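Local coordinates for protein negative regulator of ofd1 (Schizosaccharomyces pombe, PDB 3QTM) that is required for correct translation termination and directly inhibits ofd1, probably thereby sparing the N-terminal transcription factor domain of sre1 from degradation, at residues Leu191-Tyr194 with Leu195-Gly199. Numbering follows the deposited sequence.
Sequences LSSY and LFQFG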
ATOM      1  N   LEU A 191       2.202   6.256  -1.571  1.00 25.21           N
ATOM      2  CA  LEU A 191       1.371   7.383  -1.156  1.00 25.22           C
ATOM      3  C   LEU A 191       1.663   7.775   0.296  1.00 25.84           C
ATOM      4  O   LEU A 191       1.750   8.954   0.614  1.00 24.74           O
ATOM      5  CB  LEU A 191      -0.120   7.069  -1.341  1.00 20.16           C
ATOM      6  CG  LEU A 191      -1.124   8.167  -0.958  1.00 26.84           C
ATOM      7  CD1 LEU A 191      -0.863   9.448  -1.729  1.00 21.46           C
ATOM      8  CD2 LEU A 191      -2.568   7.696  -1.182  1.00 22.90           C
ATOM      9  N   SER A 192       1.809   6.785   1.173  1.00 24.76           N
ATOM     10  CA  SER A 192       2.041   7.062   2.587  1.00 29.74           C
ATOM     11  C   SER A 192       3.365   7.789   2.757  1.00 30.50           C
ATOM     12  O   SER A 192       3.486   8.729   3.546  1.00 30.45           O
ATOM     13  CB  SER A 192       2.076   5.759   3.402  1.00 29.37           C
ATOM     14  OG  SER A 192       0.843   5.071   3.336  1.00 30.72           O
ATOM     15  N   SER A 193       4.360   7.330   2.013  1.00 27.58           N
ATOM     16  CA  SER A 193       5.691   7.898   2.086  1.00 29.92           C
ATOM     17  C   SER A 193       5.651   9.343   1.606  1.00 35.81           C
ATOM     18  O   SER A 193       6.280  10.229   2.193  1.00 33.05           O
ATOM     19  CB  SER A 193       6.661   7.064   1.247  1.00 33.78           C
ATOM     20  OG  SER A 193       7.878   7.756   1.045  1.00 49.40           O
ATOM     21  N   TYR A 194       4.880   9.588   0.556  1.00 31.31           N
ATOM     22  CA  TYR A 194       4.775  10.930   0.016  1.00 31.82           C
ATOM     23  C   TYR A 194       4.156  11.900   1.012  1.00 32.80           C
ATOM     24  O   TYR A 194       4.637  13.019   1.178  1.00 32.03           O
ATOM     25  CB  TYR A 194       3.957  10.947  -1.272  1.00 27.92           C
ATOM     26  CG  TYR A 194       3.877  12.322  -1.877  1.00 28.21           C
ATOM     27  CD1 TYR A 194       5.002  12.910  -2.441  1.00 32.16           C
ATOM     28  CD2 TYR A 194       2.690  13.035  -1.881  1.00 30.08           C
ATOM     29  CE1 TYR A 194       4.950  14.156  -2.993  1.00 33.49           C
ATOM     30  CE2 TYR A 194       2.624  14.293  -2.439  1.00 33.47           C
ATOM     31  CZ  TYR A 194       3.760  14.849  -2.992  1.00 34.61           C
ATOM     32  OH  TYR A 194       3.715  16.108  -3.553  1.00 38.62           O
ATOM     33  N   LEU A 195       3.062  11.481   1.636  1.00 31.49           N
ATOM     34  CA  LEU A 195       2.371  12.321   2.604  1.00 36.80           C
ATOM     35  C   LEU A 195       3.229  12.568   3.843  1.00 37.37           C
ATOM     36  O   LEU A 195       3.053  13.562   4.537  1.00 41.10           O
ATOM     37  CB  LEU A 195       1.053  11.676   3.015  1.00 31.39           C
ATOM     38  CG  LEU A 195       0.055  11.458   1.883  1.00 34.92           C
ATOM     39  CD1 LEU A 195      -1.209  10.809   2.423  1.00 34.79           C
ATOM     40  CD2 LEU A 195      -0.259  12.761   1.213  1.00 34.58           C
ATOM     41  N   PHE A 196       4.143  11.645   4.121  1.00 35.36           N
ATOM     42  CA  PHE A 196       5.057  11.775   5.248  1.00 41.09           C
ATOM     43  C   PHE A 196       6.219  12.717   4.904  1.00 42.82           C
ATOM     44  O   PHE A 196       6.549  13.622   5.671  1.00 44.05           O
ATOM     45  CB  PHE A 196       5.588  10.397   5.671  1.00 38.05           C
ATOM     46  CG  PHE A 196       6.812  10.462   6.546  1.00 45.57           C
ATOM     47  CD1 PHE A 196       6.706  10.820   7.883  1.00 46.12           C
ATOM     48  CD2 PHE A 196       8.067  10.171   6.029  1.00 48.16           C
ATOM     49  CE1 PHE A 196       7.831  10.892   8.692  1.00 46.63           C
ATOM     50  CE2 PHE A 196       9.200  10.238   6.830  1.00 50.03           C
ATOM     51  CZ  PHE A 196       9.080  10.597   8.166  1.00 51.25           C
ATOM     52  N   GLN A 197       6.831  12.493   3.745  1.00 37.85           N
ATOM     53  CA  GLN A 197       7.962  13.286   3.308  1.00 43.51           C
ATOM     54  C   GLN A 197       7.533  14.723   3.064  1.00 43.45           C
ATOM     55  O   GLN A 197       8.276  15.652   3.358  1.00 44.83           O
ATOM     56  CB  GLN A 197       8.565  12.702   2.031  1.00 42.74           C
ATOM     57  CG  GLN A 197       9.228  11.342   2.206  1.00 52.10           C
ATOM     58  CD  GLN A 197      10.739  11.424   2.164  1.00 66.29           C
ATOM     59  OE1 GLN A 197      11.305  12.252   1.444  1.00 70.18           O
ATOM     60  NE2 GLN A 197      11.405  10.562   2.931  1.00 69.44           N
ATOM     61  N   PHE A 198       6.323  14.902   2.544  1.00 39.26           N
ATOM     62  CA  PHE A 198       5.891  16.214   2.071  1.00 42.41           C
ATOM     63  C   PHE A 198       4.569  16.664   2.671  1.00 43.05           C
ATOM     64  O   PHE A 198       3.843  17.449   2.069  1.00 47.71           O
ATOM     65  CB  PHE A 198       5.811  16.217   0.538  1.00 38.67           C
ATOM     66  CG  PHE A 198       7.108  15.852  -0.128  1.00 40.68           C
ATOM     67  CD1 PHE A 198       7.373  14.539  -0.487  1.00 40.93           C
ATOM     68  CD2 PHE A 198       8.073  16.820  -0.374  1.00 40.77           C
ATOM     69  CE1 PHE A 198       8.573  14.194  -1.089  1.00 44.78           C
ATOM     70  CE2 PHE A 198       9.271  16.486  -0.971  1.00 40.29           C
ATOM     71  CZ  PHE A 198       9.526  15.168  -1.329  1.00 40.71           C
ATOM     72  N   GLY A 199       4.263  16.174   3.862  1.00 43.38           N
ATOM     73  CA  GLY A 199       2.999  16.492   4.500  1.00 48.38           C
ATOM     74  C   GLY A 199       2.940  17.930   4.970  1.00 52.25           C
ATOM     75  O   GLY A 199       1.876  18.427   5.345  1.00 49.04           O
TER
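Tyr194 and Phe198, one turn apart, bring their rings into contact where helix 188-197 runs out, the two side chains crossing at about a right angle. The contact is close: CD1 of Tyr194 lies 3.5 Å from CD1 of Phe198 in an oblique pairing, planes inclined at 35°. The ring centroids are 5.2 Å apart. CB of Phe198 sits over one face of the tyrosine ring, near its rim. Tyr194 reaches this position with CG anti to its own backbone N (chi1 -178°), whereas Phe198 keeps CG beside its N and brings the ring edge, in plane, to Tyr194 O. That same carbonyl oxygen accepts Phe198 N at 2.9 Å; Phe198 is the first residue to leave helical backbone angles. On the buried flank, CD1 of Leu191 meets CG of Leu195 at 4.2 Å; CD2 of Leu195 approaches CD2 of Tyr194 at 4.3 Å. Thr152, Val155 and Ile159 of helix 151-170 pack on Tyr194, and Val151 on Phe198. The solvent side is looser. There Ser193 OG comes only within 4.0 Å of CG of Gln197, while Ser193 O takes a straight bond from Gln197 N (2.8 Å, 166°). With an alanine at Tyr194, the ring of Phe198 would probably lose its aromatic neighbour and a gap would open against helix 151-170. Backbone hydrogen bonds thus hold the whole turn, while side-chain packing against the rest of the all-helical, TPR-related fold is concentrated on the Leu191, Tyr194 and Leu195 side.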